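Local structure of beta-2-microglobulin (Ctenopharyngodon idella, 5H5Z) at residues 3-8 with 86-91; 22-27 with 77-82. The protein probably serves as the light chain of MHC class I, pairing with the heavy chain in the complex that presents peptides. The protein carries 1 engineered substitution. All coordinates share one frame; numbering follows the deposited sequence.

From the N terminus the chain enters through 3-8, the lead-in to strand 7-12, and then runs along strand 22-31. Interaction 2 joins 22-27 to 77-82, closing a loop with the disulfide. The chain then turns back at 86-91, where interaction 1 brings it against its own beginning and closes a larger loop. The smaller loop lies wholly within the larger one. Both contacts bridge the same two sheets: 7-12 neighbours 22-31 in one, and 79-85 neighbours 88-93 in the other. Interaction 2 ties the buried middle, interaction 1 the surface edge. Their centres are about 17 Å apart, and R82 packs against N89, K90 and T91.

Interaction 1 (3-8 with 86-91); sequences VSSPKI and MSDNKT
V3 meets M86 with CG1 anti to the backbone N (chi1 178°), which sets CG2 beside that N. In M86, CG lies beside its own N, and bends at chi2 and chi3 curl the chain so that the methyl end comes back to V3. In the next pair, S5 OG and D88 CG each stand beside their own backbone N. The side chains of V3 and M86 lie alongside and point in opposite senses. V3 CG1 rests on M86 CG at 3.9 Å, and V3 CG2 on M86 CE at 3.9 Å. The two methyls of V3 thus touch the chain at two points, on either side of its sulfur.

The middle of the contact is polar and indirect. S5 OG and D88 OD2 are 3.7 Å apart and are joined through a water. The water donates to D88 OD2 at 2.6 Å and lies 2.8 Å from S5 OG. It therefore links the hydroxyl to one oxygen of the carboxylate without a direct bond.

At the third point I8 reaches K90. I8 CD1 touches K90 CB at 4.0 Å, and the two side chains cross at a slant. The touch is to the root of the lysine chain, not to its amine.

No hydrogen bond passes directly between 3-8 and 86-91. Each segment is held by its own sheet: K7 pairs with S29 through the backbone, and K90 with V83. V3 and P6 also pack on H85. K7 NZ forms a salt bridge with E225 of the MHC class I antigen chain. The two segments run roughly the same way, 26° apart. This is side-chain packing at the surface edge of an immunoglobulin C1-set beta sandwich, where the first and last strands lie in opposite sheets.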
ATOM      1  N   VAL B   3       0.306   0.975 -20.303  1.00 33.38           N
ATOM      2  CA  VAL B   3       0.409  -0.088 -19.309  1.00 36.20           C
ATOM      3  C   VAL B   3       1.614   0.164 -18.404  1.00 36.68           C
ATOM      4  O   VAL B   3       2.681   0.556 -18.877  1.00 34.16           O
ATOM      5  CB  VAL B   3       0.534  -1.486 -19.964  1.00 37.83           C
ATOM      6  CG1 VAL B   3       0.680  -2.574 -18.908  1.00 39.60           C
ATOM      7  CG2 VAL B   3      -0.671  -1.778 -20.844  1.00 38.98           C
ATOM      8  N   SER B   4       1.419  -0.036 -17.102  1.00 31.50           N
ATOM      9  CA  SER B   4       2.516  -0.099 -16.144  1.00 29.50           C
ATOM     10  C   SER B   4       2.565  -1.521 -15.615  1.00 26.44           C
ATOM     11  O   SER B   4       1.641  -1.962 -14.931  1.00 25.97           O
ATOM     12  CB  SER B   4       2.306   0.887 -14.991  1.00 33.45           C
ATOM     13  OG  SER B   4       2.488   2.224 -15.419  1.00 30.60           O
ATOM     14  N   SER B   5       3.630  -2.242 -15.954  1.00 26.00           N
ATOM     15  CA  SER B   5       3.782  -3.634 -15.539  1.00 28.17           C
ATOM     16  C   SER B   5       4.205  -3.726 -14.078  1.00 27.92           C
ATOM     17  O   SER B   5       5.007  -2.917 -13.619  1.00 25.15           O
ATOM     18  CB  SER B   5       4.779  -4.359 -16.443  1.00 28.66           C
ATOM     19  OG  SER B   5       4.257  -4.453 -17.757  1.00 29.94           O
ATOM     20  N   PRO B   6       3.663  -4.714 -13.344  1.00 27.69           N
ATOM     21  CA  PRO B   6       3.870  -4.785 -11.895  1.00 27.39           C
ATOM     22  C   PRO B   6       5.305  -5.049 -11.450  1.00 27.25           C
ATOM     23  O   PRO B   6       6.036  -5.824 -12.092  1.00 26.99           O
ATOM     24  CB  PRO B   6       2.970  -5.952 -11.469  1.00 26.66           C
ATOM     25  CG  PRO B   6       2.804  -6.781 -12.699  1.00 25.68           C
ATOM     26  CD  PRO B   6       2.769  -5.787 -13.820  1.00 27.93           C
ATOM     27  N   LYS B   7       5.698  -4.384 -10.368  1.00 24.51           N
ATOM     28  CA  LYS B   7       6.850  -4.812  -9.584  1.00 24.40           C
ATOM     29  C   LYS B   7       6.340  -5.948  -8.706  1.00 23.46           C
ATOM     30  O   LYS B   7       5.249  -5.854  -8.133  1.00 25.00           O
ATOM     31  CB  LYS B   7       7.397  -3.671  -8.724  1.00 24.85           C
ATOM     32  CG  LYS B   7       8.718  -3.996  -8.032  1.00 25.82           C
ATOM     33  CD  LYS B   7       9.029  -3.034  -6.897  1.00 35.32           C
ATOM     34  CE  LYS B   7       9.656  -1.736  -7.380  1.00 39.52           C
ATOM     35  NZ  LYS B   7       9.601  -0.704  -6.304  1.00 46.33           N
ATOM     36  N   ILE B   8       7.113  -7.027  -8.633  1.00 23.32           N
ATOM     37  CA  ILE B   8       6.709  -8.234  -7.913  1.00 22.62           C
ATOM     38  C   ILE B   8       7.797  -8.627  -6.931  1.00 22.37           C
ATOM     39  O   ILE B   8       8.931  -8.921  -7.326  1.00 25.18           O
ATOM     40  CB  ILE B   8       6.460  -9.421  -8.873  1.00 23.83           C
ATOM     41  CG1 ILE B   8       5.477  -9.023  -9.980  1.00 21.82           C
ATOM     42  CG2 ILE B   8       5.958 -10.635  -8.097  1.00 24.99           C
ATOM     43  CD1 ILE B   8       5.446  -9.978 -11.154  1.00 22.18           C
ATOM     44  N   MET B  86      -2.439  -7.961 -17.865  1.00 30.92           N
ATOM     45  CA  MET B  86      -2.710  -7.895 -19.303  1.00 33.06           C
ATOM     46  C   MET B  86      -2.522  -9.296 -19.893  1.00 34.87           C
ATOM     47  O   MET B  86      -3.224 -10.227 -19.495  1.00 32.55           O
ATOM     48  CB  MET B  86      -1.813  -6.856 -19.997  1.00 33.27           C
ATOM     49  CG  MET B  86      -1.863  -5.464 -19.388  1.00 35.31           C
ATOM     50  SD  MET B  86      -3.487  -4.695 -19.542  1.00 43.42           S
ATOM     51  CE  MET B  86      -3.544  -4.315 -21.294  1.00 54.40           C
ATOM     52  N   SER B  87      -1.562  -9.449 -20.805  1.00 31.08           N
ATOM     53  CA  SER B  87      -1.249 -10.757 -21.386  1.00 33.67           C
ATOM     54  C   SER B  87       0.104 -11.309 -20.917  1.00 33.04           C
ATOM     55  O   SER B  87       0.605 -12.300 -21.458  1.00 34.69           O
ATOM     56  CB  SER B  87      -1.308 -10.689 -22.915  1.00 38.13           C
ATOM     57  OG  SER B  87      -2.599 -10.302 -23.342  1.00 39.30           O
ATOM     58  N   ASP B  88       0.684 -10.664 -19.906  1.00 34.20           N
ATOM     59  CA  ASP B  88       1.951 -11.093 -19.328  1.00 34.33           C
ATOM     60  C   ASP B  88       1.741 -12.181 -18.280  1.00 34.31           C
ATOM     61  O   ASP B  88       0.701 -12.241 -17.637  1.00 34.44           O
ATOM     62  CB  ASP B  88       2.702  -9.905 -18.717  1.00 38.54           C
ATOM     63  CG  ASP B  88       2.965  -8.793 -19.722  1.00 37.41           C
ATOM     64  OD1 ASP B  88       3.159  -9.090 -20.915  1.00 41.45           O
ATOM     65  OD2 ASP B  88       2.983  -7.614 -19.319  1.00 41.10           O
ATOM     66  N   ASN B  89       2.737 -13.043 -18.112  1.00 31.75           N
ATOM     67  CA  ASN B  89       2.657 -14.130 -17.142  1.00 31.34           C
ATOM     68  C   ASN B  89       4.017 -14.310 -16.492  1.00 32.04           C
ATOM     69  O   ASN B  89       4.913 -14.885 -17.090  1.00 35.35           O
ATOM     70  CB  ASN B  89       2.189 -15.422 -17.836  1.00 35.15           C
ATOM     71  CG  ASN B  89       2.100 -16.617 -16.891  1.00 36.50           C
ATOM     72  OD1 ASN B  89       2.327 -16.507 -15.686  1.00 36.88           O
ATOM     73  ND2 ASN B  89       1.763 -17.774 -17.449  1.00 36.76           N
ATOM     74  N   LYS B  90       4.171 -13.802 -15.272  1.00 29.04           N
ATOM     75  CA  LYS B  90       5.457 -13.881 -14.581  1.00 31.23           C
ATOM     76  C   LYS B  90       5.376 -14.749 -13.331  1.00 30.64           C
ATOM     77  O   LYS B  90       4.361 -14.752 -12.637  1.00 30.13           O
ATOM     78  CB  LYS B  90       5.975 -12.483 -14.229  1.00 34.99           C
ATOM     79  CG  LYS B  90       6.026 -11.522 -15.408  1.00 44.03           C
ATOM     80  CD  LYS B  90       7.167 -10.526 -15.272  1.00 52.96           C
ATOM     81  CE  LYS B  90       7.135  -9.470 -16.370  1.00 62.58           C
ATOM     82  NZ  LYS B  90       7.042 -10.017 -17.755  1.00 66.75           N
ATOM     83  N   THR B  91       6.446 -15.490 -13.066  1.00 29.53           N
ATOM     84  CA  THR B  91       6.554 -16.289 -11.849  1.00 27.06           C
ATOM     85  C   THR B  91       7.860 -15.950 -11.150  1.00 27.49           C
ATOM     86  O   THR B  91       8.931 -16.064 -11.740  1.00 29.99           O
ATOM     87  CB  THR B  91       6.482 -17.801 -12.155  1.00 27.55           C
ATOM     88  OG1 THR B  91       5.213 -18.103 -12.738  1.00 30.88           O
ATOM     89  CG2 THR B  91       6.654 -18.635 -10.882  1.00 29.71           C
TER
HETATM   90  O   HOH W   1       1.998  -6.107 -17.440  1.00 33.06           O

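Interaction 2 (22-27 with 77-82); sequences NTLICY and DEYSCR
C26 and C81 are joined by a disulfide, with SG to SG at 2.0 Å. Both CB atoms point to the other strand, and each sulfur stands anti to its backbone N (chi1 -178° and 177°). The bridge is twisted by -77° about the S-S bond, and the CA atoms of C26 and C81 lie 6.3 Å apart.

Beside it, L24 meets Y79. The CD2 methyl of L24 lies 3.9 Å from Y79 CB and 4.0 Å from Y79 CD2. It comes obliquely to the ring. All four residues are buried.

The next shell frames these groups. C26 packs on L40, and C81 on I38 and V10. F71 touches L24 and meets the Y79 ring edge-to-face; W94 also packs on L24. Backbone bonds of L24 with V69 and of C26 with K67 hold strand 22-31 in its sheet. At its start, T23 N donates to N22 OD1 at 2.8 Å, and Y14 N bonds the same oxygen. On the outer face, I25 packs on N229 of the MHC class I antigen chain.

No hydrogen bond crosses between 22-27 and 77-82. The sheets are joined here by one covalent link set in apolar packing, the hallmark intersheet disulfide of the immunoglobulin fold. Its chemistry is consistent with a core pinned by one covalent bond and otherwise probably held by the burial of apolar side chains.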
ATOM      1  N   ASN B  22       5.451 -19.573   9.326  1.00 28.79           N
ATOM      2  CA  ASN B  22       5.812 -18.291   8.742  1.00 26.67           C
ATOM      3  C   ASN B  22       4.670 -17.818   7.848  1.00 26.48           C
ATOM      4  O   ASN B  22       3.628 -18.479   7.759  1.00 28.38           O
ATOM      5  CB  ASN B  22       7.101 -18.462   7.921  1.00 24.56           C
ATOM      6  CG  ASN B  22       7.965 -17.210   7.888  1.00 24.52           C
ATOM      7  OD1 ASN B  22       7.468 -16.082   7.914  1.00 24.88           O
ATOM      8  ND2 ASN B  22       9.279 -17.410   7.804  1.00 26.32           N
ATOM      9  N   THR B  23       4.858 -16.673   7.200  1.00 25.61           N
ATOM     10  CA  THR B  23       3.888 -16.161   6.243  1.00 24.04           C
ATOM     11  C   THR B  23       4.606 -15.819   4.942  1.00 22.26           C
ATOM     12  O   THR B  23       5.578 -15.068   4.935  1.00 23.53           O
ATOM     13  CB  THR B  23       3.127 -14.934   6.794  1.00 24.10           C
ATOM     14  OG1 THR B  23       2.483 -15.289   8.024  1.00 25.39           O
ATOM     15  CG2 THR B  23       2.064 -14.461   5.807  1.00 25.90           C
ATOM     16  N   LEU B  24       4.125 -16.403   3.851  1.00 20.97           N
ATOM     17  CA  LEU B  24       4.638 -16.117   2.528  1.00 21.74           C
ATOM     18  C   LEU B  24       3.887 -14.925   1.957  1.00 22.08           C
ATOM     19  O   LEU B  24       2.657 -14.922   1.919  1.00 22.90           O
ATOM     20  CB  LEU B  24       4.465 -17.340   1.634  1.00 22.98           C
ATOM     21  CG  LEU B  24       4.923 -17.236   0.179  1.00 20.64           C
ATOM     22  CD1 LEU B  24       6.434 -17.067   0.051  1.00 23.71           C
ATOM     23  CD2 LEU B  24       4.435 -18.462  -0.580  1.00 24.53           C
ATOM     24  N   ILE B  25       4.632 -13.921   1.506  1.00 21.48           N
ATOM     25  CA  ILE B  25       4.051 -12.663   1.054  1.00 21.18           C
ATOM     26  C   ILE B  25       4.501 -12.327  -0.360  1.00 19.89           C
ATOM     27  O   ILE B  25       5.698 -12.400  -0.687  1.00 22.82           O
ATOM     28  CB  ILE B  25       4.426 -11.498   2.004  1.00 20.50           C
ATOM     29  CG1 ILE B  25       3.970 -11.804   3.441  1.00 19.46           C
ATOM     30  CG2 ILE B  25       3.857 -10.180   1.491  1.00 21.45           C
ATOM     31  CD1 ILE B  25       4.596 -10.921   4.502  1.00 23.32           C
ATOM     32  N   CYS B  26       3.535 -11.962  -1.202  1.00 20.74           N
ATOM     33  CA  CYS B  26       3.838 -11.451  -2.525  1.00 20.75           C
ATOM     34  C   CYS B  26       3.251 -10.049  -2.659  1.00 19.96           C
ATOM     35  O   CYS B  26       2.034  -9.879  -2.679  1.00 21.68           O
ATOM     36  CB  CYS B  26       3.303 -12.400  -3.599  1.00 21.69           C
ATOM     37  SG  CYS B  26       3.651 -11.910  -5.298  1.00 26.07           S
ATOM     38  N   TYR B  27       4.134  -9.055  -2.716  1.00 19.90           N
ATOM     39  CA  TYR B  27       3.750  -7.654  -2.860  1.00 18.37           C
ATOM     40  C   TYR B  27       3.853  -7.246  -4.319  1.00 20.30           C
ATOM     41  O   TYR B  27       4.942  -7.262  -4.911  1.00 20.38           O
ATOM     42  CB  TYR B  27       4.647  -6.765  -2.000  1.00 20.62           C
ATOM     43  CG  TYR B  27       4.288  -5.291  -2.008  1.00 20.51           C
ATOM     44  CD1 TYR B  27       2.978  -4.860  -1.760  1.00 23.26           C
ATOM     45  CD2 TYR B  27       5.265  -4.323  -2.219  1.00 20.74           C
ATOM     46  CE1 TYR B  27       2.660  -3.510  -1.757  1.00 22.62           C
ATOM     47  CE2 TYR B  27       4.961  -2.974  -2.209  1.00 21.32           C
ATOM     48  CZ  TYR B  27       3.659  -2.572  -1.981  1.00 22.79           C
ATOM     49  OH  TYR B  27       3.364  -1.230  -1.976  1.00 25.82           O
ATOM     50  N   ASP B  77      10.882 -28.153  -0.733  1.00 38.81           N
ATOM     51  CA  ASP B  77       9.730 -27.414  -1.261  1.00 35.14           C
ATOM     52  C   ASP B  77      10.096 -26.061  -1.867  1.00 36.06           C
ATOM     53  O   ASP B  77      10.884 -25.305  -1.294  1.00 41.38           O
ATOM     54  CB  ASP B  77       8.668 -27.227  -0.172  1.00 35.12           C
ATOM     55  CG  ASP B  77       8.081 -28.542   0.304  1.00 36.68           C
ATOM     56  OD1 ASP B  77       7.774 -29.404  -0.550  1.00 38.39           O
ATOM     57  OD2 ASP B  77       7.925 -28.713   1.535  1.00 39.17           O
ATOM     58  N   GLU B  78       9.511 -25.771  -3.027  1.00 33.40           N
ATOM     59  CA  GLU B  78       9.689 -24.493  -3.713  1.00 30.77           C
ATOM     60  C   GLU B  78       8.416 -23.655  -3.643  1.00 30.01           C
ATOM     61  O   GLU B  78       7.324 -24.150  -3.930  1.00 31.27           O
ATOM     62  CB  GLU B  78      10.074 -24.717  -5.180  1.00 34.85           C
ATOM     63  CG  GLU B  78       9.870 -23.492  -6.064  1.00 37.97           C
ATOM     64  CD  GLU B  78       9.785 -23.830  -7.539  1.00 37.82           C
ATOM     65  OE1 GLU B  78      10.837 -24.104  -8.143  1.00 46.77           O
ATOM     66  OE2 GLU B  78       8.670 -23.809  -8.097  1.00 40.28           O
ATOM     67  N   TYR B  79       8.574 -22.385  -3.277  1.00 26.87           N
ATOM     68  CA  TYR B  79       7.464 -21.433  -3.252  1.00 26.45           C
ATOM     69  C   TYR B  79       7.677 -20.323  -4.265  1.00 24.45           C
ATOM     70  O   TYR B  79       8.813 -19.912  -4.524  1.00 28.49           O
ATOM     71  CB  TYR B  79       7.257 -20.875  -1.843  1.00 26.55           C
ATOM     72  CG  TYR B  79       6.851 -21.953  -0.866  1.00 26.19           C
ATOM     73  CD1 TYR B  79       7.812 -22.679  -0.162  1.00 25.67           C
ATOM     74  CD2 TYR B  79       5.506 -22.273  -0.670  1.00 26.97           C
ATOM     75  CE1 TYR B  79       7.445 -23.683   0.717  1.00 25.92           C
ATOM     76  CE2 TYR B  79       5.131 -23.275   0.209  1.00 26.89           C
ATOM     77  CZ  TYR B  79       6.106 -23.977   0.898  1.00 25.22           C
ATOM     78  OH  TYR B  79       5.742 -24.973   1.766  1.00 27.33           O
ATOM     79  N   SER B  80       6.577 -19.852  -4.846  1.00 24.39           N
ATOM     80  CA  SER B  80       6.633 -18.819  -5.872  1.00 24.77           C
ATOM     81  C   SER B  80       5.336 -18.023  -5.946  1.00 23.54           C
ATOM     82  O   SER B  80       4.308 -18.415  -5.375  1.00 25.38           O
ATOM     83  CB  SER B  80       6.991 -19.421  -7.244  1.00 25.47           C
ATOM     84  OG  SER B  80       6.024 -20.363  -7.673  1.00 29.27           O
ATOM     85  N   CYS B  81       5.403 -16.886  -6.628  1.00 23.93           N
ATOM     86  CA  CYS B  81       4.237 -16.051  -6.852  1.00 23.49           C
ATOM     87  C   CYS B  81       4.096 -15.856  -8.353  1.00 25.28           C
ATOM     88  O   CYS B  81       5.038 -15.405  -9.018  1.00 26.07           O
ATOM     89  CB  CYS B  81       4.398 -14.708  -6.131  1.00 23.51           C
ATOM     90  SG  CYS B  81       3.053 -13.528  -6.378  1.00 27.04           S
ATOM     91  N   ARG B  82       2.931 -16.230  -8.880  1.00 24.83           N
ATOM     92  CA  ARG B  82       2.634 -16.081 -10.298  1.00 25.61           C
ATOM     93  C   ARG B  82       1.657 -14.940 -10.518  1.00 24.51           C
ATOM     94  O   ARG B  82       0.546 -14.936  -9.977  1.00 26.67           O
ATOM     95  CB  ARG B  82       2.085 -17.380 -10.897  1.00 27.63           C
ATOM     96  CG  ARG B  82       1.705 -17.268 -12.372  1.00 27.62           C
ATOM     97  CD  ARG B  82       1.533 -18.630 -13.019  1.00 30.54           C
ATOM     98  NE  ARG B  82       0.458 -19.407 -12.408  1.00 32.91           N
ATOM     99  CZ  ARG B  82       0.469 -20.731 -12.266  1.00 35.64           C
ATOM    100  NH1 ARG B  82       1.510 -21.450 -12.678  1.00 37.47           N
ATOM    101  NH2 ARG B  82      -0.563 -21.343 -11.699  1.00 39.39           N
TER